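Local coordinates for protein trichomaglin (Trichosanthes lepiniana, PDB 1SGL) that is an S-like ribonuclease of the RNase T2 family and probably cleaves the phosphodiester bonds of RNA, at residues Thr17-Gly22 with Pro80-Ala85; Glu87-Cys90 with Lys94-Leu97; Pro166-Arg169 with Leu175-Lys178. All coordinates share one frame; numbering follows the deposited sequence.

Interaction 1 of 3, residues Thr17-Gly22 with Pro80-Ala85. With SO4 (sulfate ion), chain C; SO4 (sulfate ion), chain E.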
loop_
_atom_site.group_PDB
_atom_site.type_symbol
_atom_site.label_atom_id
_atom_site.label_comp_id
_atom_site.label_asym_id
_atom_site.label_seq_id
_atom_site.Cartn_x
_atom_site.Cartn_y
_atom_site.Cartn_z
ATOM N N THR A 17 1.032 -10.866 6.579
ATOM C CA THR A 17 2.401 -11.197 6.213
ATOM C C THR A 17 3.430 -10.237 6.812
ATOM O O THR A 17 4.544 -10.644 7.154
ATOM C CB THR A 17 2.545 -11.239 4.676
ATOM O OG1 THR A 17 1.660 -12.241 4.158
ATOM C CG2 THR A 17 3.978 -11.561 4.264
ATOM N N SER A 18 3.062 -8.968 6.940
ATOM C CA SER A 18 3.966 -7.976 7.513
ATOM C C SER A 18 4.114 -8.198 9.021
ATOM O O SER A 18 5.066 -7.727 9.638
ATOM C CB SER A 18 3.431 -6.561 7.276
ATOM O OG SER A 18 3.432 -6.217 5.904
ATOM N N CYS A 19 3.161 -8.912 9.605
ATOM C CA CYS A 19 3.162 -9.166 11.038
ATOM C C CYS A 19 3.542 -10.579 11.450
ATOM O O CYS A 19 3.568 -10.876 12.638
ATOM C CB CYS A 19 1.777 -8.868 11.604
ATOM S SG CYS A 19 1.233 -7.151 11.369
ATOM N N ARG A 20 3.835 -11.450 10.492
ATOM C CA ARG A 20 4.150 -12.833 10.836
ATOM C C ARG A 20 5.480 -13.048 11.547
ATOM O O ARG A 20 5.748 -14.138 12.056
ATOM C CB ARG A 20 4.086 -13.729 9.598
ATOM C CG ARG A 20 5.319 -13.713 8.726
ATOM C CD ARG A 20 5.368 -15.008 7.929
ATOM N NE ARG A 20 6.481 -15.058 6.988
ATOM C CZ ARG A 20 6.797 -16.134 6.274
ATOM N NH1 ARG A 20 6.088 -17.247 6.400
ATOM N NH2 ARG A 20 7.818 -16.096 5.429
ATOM N N SER A 21 6.318 -12.023 11.582
ATOM C CA SER A 21 7.598 -12.152 12.262
ATOM C C SER A 21 7.478 -11.479 13.629
ATOM O O SER A 21 8.316 -10.659 14.012
ATOM C CB SER A 21 8.715 -11.505 11.434
ATOM O OG SER A 21 9.991 -11.891 11.915
ATOM N N GLY A 22 6.412 -11.831 14.348
ATOM C CA GLY A 22 6.163 -11.284 15.671
ATOM C C GLY A 22 6.522 -9.820 15.854
ATOM O O GLY A 22 6.036 -8.949 15.125
ATOM N N PRO A 80 -1.077 2.241 8.674
ATOM C CA PRO A 80 -0.156 2.013 9.791
ATOM C C PRO A 80 1.224 1.604 9.307
ATOM O O PRO A 80 1.424 1.358 8.121
ATOM C CB PRO A 80 -0.829 0.887 10.557
ATOM C CG PRO A 80 -1.373 0.044 9.428
ATOM C CD PRO A 80 -1.993 1.095 8.511
ATOM N N THR A 81 2.180 1.542 10.228
ATOM C CA THR A 81 3.525 1.123 9.876
ATOM C C THR A 81 3.680 -0.292 10.425
ATOM O O THR A 81 2.924 -0.704 11.297
ATOM C CB THR A 81 4.603 2.054 10.491
ATOM O OG1 THR A 81 5.900 1.634 10.040
ATOM C CG2 THR A 81 4.574 1.990 12.010
ATOM N N TYR A 82 4.639 -1.044 9.903
ATOM C CA TYR A 82 4.842 -2.408 10.363
ATOM C C TYR A 82 6.233 -2.604 10.951
ATOM O O TYR A 82 6.689 -3.732 11.132
ATOM C CB TYR A 82 4.574 -3.397 9.215
ATOM C CG TYR A 82 3.103 -3.466 8.837
ATOM C CD1 TYR A 82 2.162 -3.993 9.720
ATOM C CD2 TYR A 82 2.644 -2.945 7.628
ATOM C CE1 TYR A 82 0.803 -3.997 9.412
ATOM C CE2 TYR A 82 1.285 -2.944 7.310
ATOM C CZ TYR A 82 0.373 -3.469 8.207
ATOM O OH TYR A 82 -0.969 -3.456 7.908
ATOM N N ARG A 83 6.886 -1.486 11.257
ATOM C CA ARG A 83 8.221 -1.468 11.854
ATOM C C ARG A 83 8.121 -0.626 13.119
ATOM O O ARG A 83 7.211 0.187 13.258
ATOM C CB ARG A 83 9.234 -0.801 10.923
ATOM C CG ARG A 83 9.202 -1.293 9.499
ATOM C CD ARG A 83 10.193 -0.539 8.628
ATOM N NE ARG A 83 9.899 -0.717 7.208
ATOM C CZ ARG A 83 10.601 -0.171 6.217
ATOM N NH1 ARG A 83 11.656 0.590 6.486
ATOM N NH2 ARG A 83 10.236 -0.367 4.955
ATOM N N CYS A 84 9.060 -0.808 14.035
ATOM C CA CYS A 84 9.048 -0.032 15.262
ATOM C C CYS A 84 10.091 1.063 15.240
ATOM O O CYS A 84 10.246 1.798 16.211
ATOM C CB CYS A 84 9.265 -0.934 16.471
ATOM S SG CYS A 84 7.736 -1.788 16.928
ATOM N N ALA A 85 10.800 1.171 14.125
ATOM C CA ALA A 85 11.830 2.185 13.973
ATOM C C ALA A 85 11.351 3.239 12.982
ATOM O O ALA A 85 10.411 2.999 12.226
ATOM C CB ALA A 85 13.121 1.539 13.476
HETATM S S SO4 C . 6.395 -0.740 6.751
HETATM O O1 SO4 C . 6.039 -1.453 5.509
HETATM O O2 SO4 C . 6.811 -1.721 7.768
HETATM O O3 SO4 C . 5.229 0.011 7.248
HETATM O O4 SO4 C . 7.500 0.192 6.475
HETATM S S SO4 E . 11.051 -15.058 3.132
HETATM O O1 SO4 E . 12.221 -14.199 3.415
HETATM O O2 SO4 E . 11.446 -16.477 3.223
HETATM O O3 SO4 E . 10.554 -14.778 1.769
HETATM O O4 SO4 E . 9.996 -14.775 4.125
#
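Oxygen O3 of a bound sulfate is gripped beside Tyr82, the residue whose ring meets Ser18 and Cys19 across this contact. Tyr82 N donates to sulfate O3 at 2.9 Å, and Thr81 OG1 adds a weak bond to O3. Arg83 runs along the same ion, its NE 2.7 Å from sulfate O4, while its NH1 forms a salt bridge with Glu87; a peptide N-H, a hydroxyl and a guanidinium all suit an anion. With CG anti to its carbonyl carbon (chi1 -70°), Tyr82 presents one ring face to the end of helix 15-18. Ser18 CB lies over that face in a CH-pi contact, 3.7 Å from the ring centroid of Tyr82 and shifted toward the rim; a side chain as small as serine lets the methylene come this close. The sulfur of Cys19, disulfide-bonded to Cys31, meets the ring obliquely, with SG 3.7 Å from Tyr82 CD1. The phenol end is polar and finds a polar partner, its OH hydrogen-bonding to Thr41. Thr41 lies on strand 40-47, which, judged by its sequence, carries the first of the two conserved active-site sequences of T2 ribonucleases. The arrangement is thus a CH-pi and sulfur-aromatic contact, in which a tyrosine from the loop after helix 72-78 packs against a disulfide-braced turn of the RNase T2 fold.

Interaction 2 of 3, residues Glu87-Cys90 with Lys94-Leu97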
loop_
_atom_site.group_PDB
_atom_site.type_symbol
_atom_site.label_atom_id
_atom_site.label_comp_id
_atom_site.label_asym_id
_atom_site.label_seq_id
_atom_site.Cartn_x
_atom_site.Cartn_y
_atom_site.Cartn_z
ATOM N N GLU A 87 11.575 5.557 9.620
ATOM C CA GLU A 87 11.999 5.196 8.275
ATOM C C GLU A 87 13.073 6.136 7.732
ATOM O O GLU A 87 13.017 7.352 7.926
ATOM C CB GLU A 87 10.788 5.198 7.334
ATOM C CG GLU A 87 9.556 4.482 7.886
ATOM C CD GLU A 87 9.271 3.160 7.193
ATOM O OE1 GLU A 87 8.285 2.489 7.566
ATOM O OE2 GLU A 87 10.029 2.791 6.274
ATOM N N GLN A 88 14.053 5.554 7.050
ATOM C CA GLN A 88 15.127 6.328 6.443
ATOM C C GLN A 88 14.481 7.161 5.337
ATOM O O GLN A 88 13.897 6.611 4.399
ATOM C CB GLN A 88 16.179 5.382 5.854
ATOM C CG GLN A 88 17.355 6.092 5.211
ATOM C CD GLN A 88 18.198 6.854 6.215
ATOM O OE1 GLN A 88 19.033 7.683 5.838
ATOM N NE2 GLN A 88 17.996 6.571 7.502
ATOM N N SER A 89 14.574 8.481 5.446
ATOM C CA SER A 89 13.969 9.356 4.451
ATOM C C SER A 89 15.005 10.201 3.708
ATOM O O SER A 89 16.185 9.848 3.655
ATOM C CB SER A 89 12.928 10.258 5.126
ATOM O OG SER A 89 12.146 10.957 4.174
ATOM N N CYS A 90 14.560 11.315 3.134
ATOM C CA CYS A 90 15.439 12.204 2.382
ATOM C C CYS A 90 16.423 12.954 3.288
ATOM O O CYS A 90 16.060 13.398 4.379
ATOM C CB CYS A 90 14.600 13.217 1.589
ATOM S SG CYS A 90 13.303 12.488 0.527
ATOM N N LYS A 94 15.321 10.916 9.581
ATOM C CA LYS A 94 14.466 9.834 10.043
ATOM C C LYS A 94 13.050 10.387 9.950
ATOM O O LYS A 94 12.828 11.565 10.214
ATOM C CB LYS A 94 14.786 9.484 11.492
ATOM C CG LYS A 94 16.220 9.056 11.723
ATOM C CD LYS A 94 16.533 7.776 10.971
ATOM C CE LYS A 94 17.955 7.324 11.239
ATOM N NZ LYS A 94 18.253 6.054 10.528
ATOM N N GLU A 95 12.095 9.546 9.573
ATOM C CA GLU A 95 10.717 9.995 9.439
ATOM C C GLU A 95 9.737 8.860 9.663
ATOM O O GLU A 95 10.106 7.689 9.596
ATOM C CB GLU A 95 10.491 10.558 8.037
ATOM C CG GLU A 95 11.164 11.880 7.769
ATOM C CD GLU A 95 10.205 13.037 7.902
ATOM O OE1 GLU A 95 9.461 13.066 8.908
ATOM O OE2 GLU A 95 10.196 13.914 7.008
ATOM N N ILE A 96 8.489 9.212 9.943
ATOM C CA ILE A 96 7.452 8.203 10.103
ATOM C C ILE A 96 7.035 7.876 8.673
ATOM O O ILE A 96 7.176 8.713 7.778
ATOM C CB ILE A 96 6.225 8.744 10.861
ATOM C CG1 ILE A 96 5.829 10.106 10.291
ATOM C CG2 ILE A 96 6.523 8.825 12.344
ATOM C CD1 ILE A 96 4.590 10.693 10.911
ATOM N N LEU A 97 6.523 6.670 8.468
ATOM C CA LEU A 97 6.094 6.207 7.155
ATOM C C LEU A 97 5.424 7.275 6.292
ATOM O O LEU A 97 5.861 7.524 5.172
ATOM C CB LEU A 97 5.157 5.009 7.308
ATOM C CG LEU A 97 4.664 4.359 6.013
ATOM C CD1 LEU A 97 5.846 3.755 5.246
ATOM C CD2 LEU A 97 3.636 3.289 6.348
#
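Glu87 and Glu95 face each other as an antiparallel hydrogen-bonded pair, joined by two backbone bonds. Glu87 N donates to Glu95 O at a short 2.6 Å, and Glu95 N returns the bond to Glu87 O at 2.9 Å. The next pair, Gln88 with Lys94, is non-hydrogen-bonded; there Lys94 CA comes 3.6 Å from Glu87 O in a CA-H...O contact. The two glutamates share one face of this small sheet, yet their chains part: Glu87 CD and Glu95 CD are 9.9 Å from each other. Glu87 bends at chi2 (-108°) to run side by side with Leu97, its OE1 3.6 Å from Leu97 CD1, so that a charged group lies against a methyl. Its other oxygen, OE2, has a salt bridge with Arg83, which suits a carboxylate on a buried residue. Glu95 instead turns its methylene toward the end of the first strand, where its CG rests 3.6 Å from Ser89 CB. On the other face, Gln88 and Lys94 reach out together, two long, flexible polar chains well suited to an exposed position.

Farther out, helix 97-106 steadies the first strand: Gln100 NE2 bonds to the backbone O of Gln88, and Glu103 shares a hydrogen bond with Ser89 OG. Cys90 is tied to Cys57 by a disulfide. Ile96 sits at the N-cap position, and Leu97 opens the helix itself and packs on Trp79. The whole is a short two-stranded beta hairpin leading straight into the helix that, judged by its sequence, carries the second conserved active-site segment of T2 ribonucleases.

Interaction 3 of 3, residues Pro166-Arg169 with Leu175-Lys178. With SO4 (sulfate ion), chain D.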
loop_
_atom_site.group_PDB
_atom_site.type_symbol
_atom_site.label_atom_id
_atom_site.label_comp_id
_atom_site.label_asym_id
_atom_site.label_seq_id
_atom_site.Cartn_x
_atom_site.Cartn_y
_atom_site.Cartn_z
ATOM N N PRO A 166 -4.359 -5.949 -11.246
ATOM C CA PRO A 166 -3.393 -5.531 -10.222
ATOM C C PRO A 166 -2.090 -6.314 -10.379
ATOM O O PRO A 166 -1.999 -7.229 -11.184
ATOM C CB PRO A 166 -4.086 -5.917 -8.930
ATOM C CG PRO A 166 -4.683 -7.247 -9.307
ATOM C CD PRO A 166 -5.271 -6.976 -10.707
ATOM N N LYS A 167 -1.102 -5.956 -9.574
ATOM C CA LYS A 167 0.190 -6.615 -9.563
ATOM C C LYS A 167 0.346 -7.254 -8.173
ATOM O O LYS A 167 0.295 -6.564 -7.160
ATOM C CB LYS A 167 1.286 -5.574 -9.821
ATOM C CG LYS A 167 2.701 -6.107 -9.747
ATOM C CD LYS A 167 3.683 -5.199 -10.489
ATOM C CE LYS A 167 3.620 -3.758 -10.001
ATOM N NZ LYS A 167 4.650 -2.892 -10.652
ATOM N N LEU A 168 0.502 -8.573 -8.122
ATOM C CA LEU A 168 0.659 -9.274 -6.850
ATOM C C LEU A 168 2.102 -9.700 -6.642
ATOM O O LEU A 168 2.789 -10.088 -7.591
ATOM C CB LEU A 168 -0.224 -10.518 -6.794
ATOM C CG LEU A 168 -1.663 -10.427 -6.280
ATOM C CD1 LEU A 168 -1.651 -10.180 -4.778
ATOM C CD2 LEU A 168 -2.419 -9.339 -7.019
ATOM N N ARG A 169 2.555 -9.623 -5.396
ATOM C CA ARG A 169 3.907 -10.010 -5.042
ATOM C C ARG A 169 3.843 -10.884 -3.786
ATOM O O ARG A 169 3.228 -10.504 -2.789
ATOM C CB ARG A 169 4.748 -8.764 -4.791
ATOM C CG ARG A 169 6.243 -9.021 -4.836
ATOM C CD ARG A 169 6.947 -7.916 -5.628
ATOM N NE ARG A 169 8.340 -8.242 -5.908
ATOM C CZ ARG A 169 9.143 -7.502 -6.665
ATOM N NH1 ARG A 169 8.692 -6.383 -7.223
ATOM N NH2 ARG A 169 10.398 -7.886 -6.870
ATOM N N LEU A 175 3.395 -16.631 0.458
ATOM C CA LEU A 175 2.522 -15.716 1.189
ATOM C C LEU A 175 2.413 -14.416 0.419
ATOM O O LEU A 175 3.410 -13.899 -0.082
ATOM C CB LEU A 175 3.064 -15.424 2.594
ATOM C CG LEU A 175 2.725 -16.419 3.716
ATOM C CD1 LEU A 175 3.231 -17.813 3.367
ATOM C CD2 LEU A 175 3.352 -15.947 5.023
ATOM N N VAL A 176 1.193 -13.900 0.314
ATOM C CA VAL A 176 0.951 -12.641 -0.379
ATOM C C VAL A 176 1.532 -11.515 0.471
ATOM O O VAL A 176 1.217 -11.394 1.658
ATOM C CB VAL A 176 -0.562 -12.385 -0.572
ATOM C CG1 VAL A 176 -0.785 -10.967 -1.091
ATOM C CG2 VAL A 176 -1.148 -13.407 -1.544
ATOM N N GLN A 177 2.389 -10.697 -0.127
ATOM C CA GLN A 177 2.984 -9.595 0.613
ATOM C C GLN A 177 2.398 -8.256 0.232
ATOM O O GLN A 177 2.058 -7.453 1.092
ATOM C CB GLN A 177 4.494 -9.508 0.382
ATOM C CG GLN A 177 5.310 -10.620 0.978
ATOM C CD GLN A 177 6.794 -10.424 0.718
ATOM O OE1 GLN A 177 7.214 -10.194 -0.419
ATOM N NE2 GLN A 177 7.594 -10.518 1.770
ATOM N N LYS A 178 2.299 -8.019 -1.068
ATOM C CA LYS A 178 1.818 -6.747 -1.565
ATOM C C LYS A 178 0.903 -6.891 -2.770
ATOM O O LYS A 178 0.976 -7.862 -3.521
ATOM C CB LYS A 178 3.023 -5.884 -1.957
ATOM C CG LYS A 178 4.126 -5.866 -0.909
ATOM C CD LYS A 178 5.483 -5.437 -1.483
ATOM C CE LYS A 178 5.508 -3.970 -1.898
ATOM N NZ LYS A 178 4.617 -3.686 -3.051
HETATM S S SO4 D . 5.862 -3.023 -7.132
HETATM O O1 SO4 D . 7.090 -3.229 -6.339
HETATM O O2 SO4 D . 4.909 -2.188 -6.369
HETATM O O3 SO4 D . 5.256 -4.341 -7.415
HETATM O O4 SO4 D . 6.200 -2.343 -8.399
#
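Leu168 and Val176 lean together at a slant in a beta hairpin interrupted by a classic beta bulge. Leu168 CD1 touches Val176 CG1 at 3.9 Å, two branched apolar chains suited to the buried side, where Leu179 and Val202 join them. Arg169 and Lys178 form the antiparallel pair and start alongside each other, with Arg169 CB 4.4 Å from Lys178 CB. Their ends then separate. The arginine leads away from the opposite strand, whereas Lys178 is folded by bends at chi3 (68°) and chi4 (-67°). Both nevertheless flank one bound sulfate: Arg169 NH1 lies 3.6 Å from its O1 and Lys178 NZ 3.7 Å from its O2. Lys167 NZ donates to sulfate O4 at 2.8 Å, and Ser180 OG and Arg46 NH2 are hydrogen-bonded to the ion as well, so basic side chains gather round the anion, as suits a negatively charged ligand. The bulge places Gln177 and Lys178 together opposite Arg169. Arg169 N donates to Lys178 O at 3.0 Å, while Arg169 O accepts twice, from Gln177 N at 2.8 Å in its carbonyl plane and from Lys178 N at 3.2 Å, tilted 17° from that plane.

In the fold
From the N terminus, strand 7-14 runs into helix 15-18, and interaction 1 closes the longest loop, bringing the end of that helix to the loop after helix 72-78. Interaction 2 follows at once, a tight hairpin with three residues between its segments; interaction 3, also a hairpin, comes much later, where strand 167-170 is joined to strand 176-184 of the five-stranded sheet. The three lie in series, with none nested or crossed. Interaction 1 is the hub: Thr81 packs on Leu97 toward interaction 2, and Thr17 OG1 probably hydrogen-bonds to Val176 O toward interaction 3. Interactions 2 and 3 do not touch, their nearest atoms being about 11 Å apart.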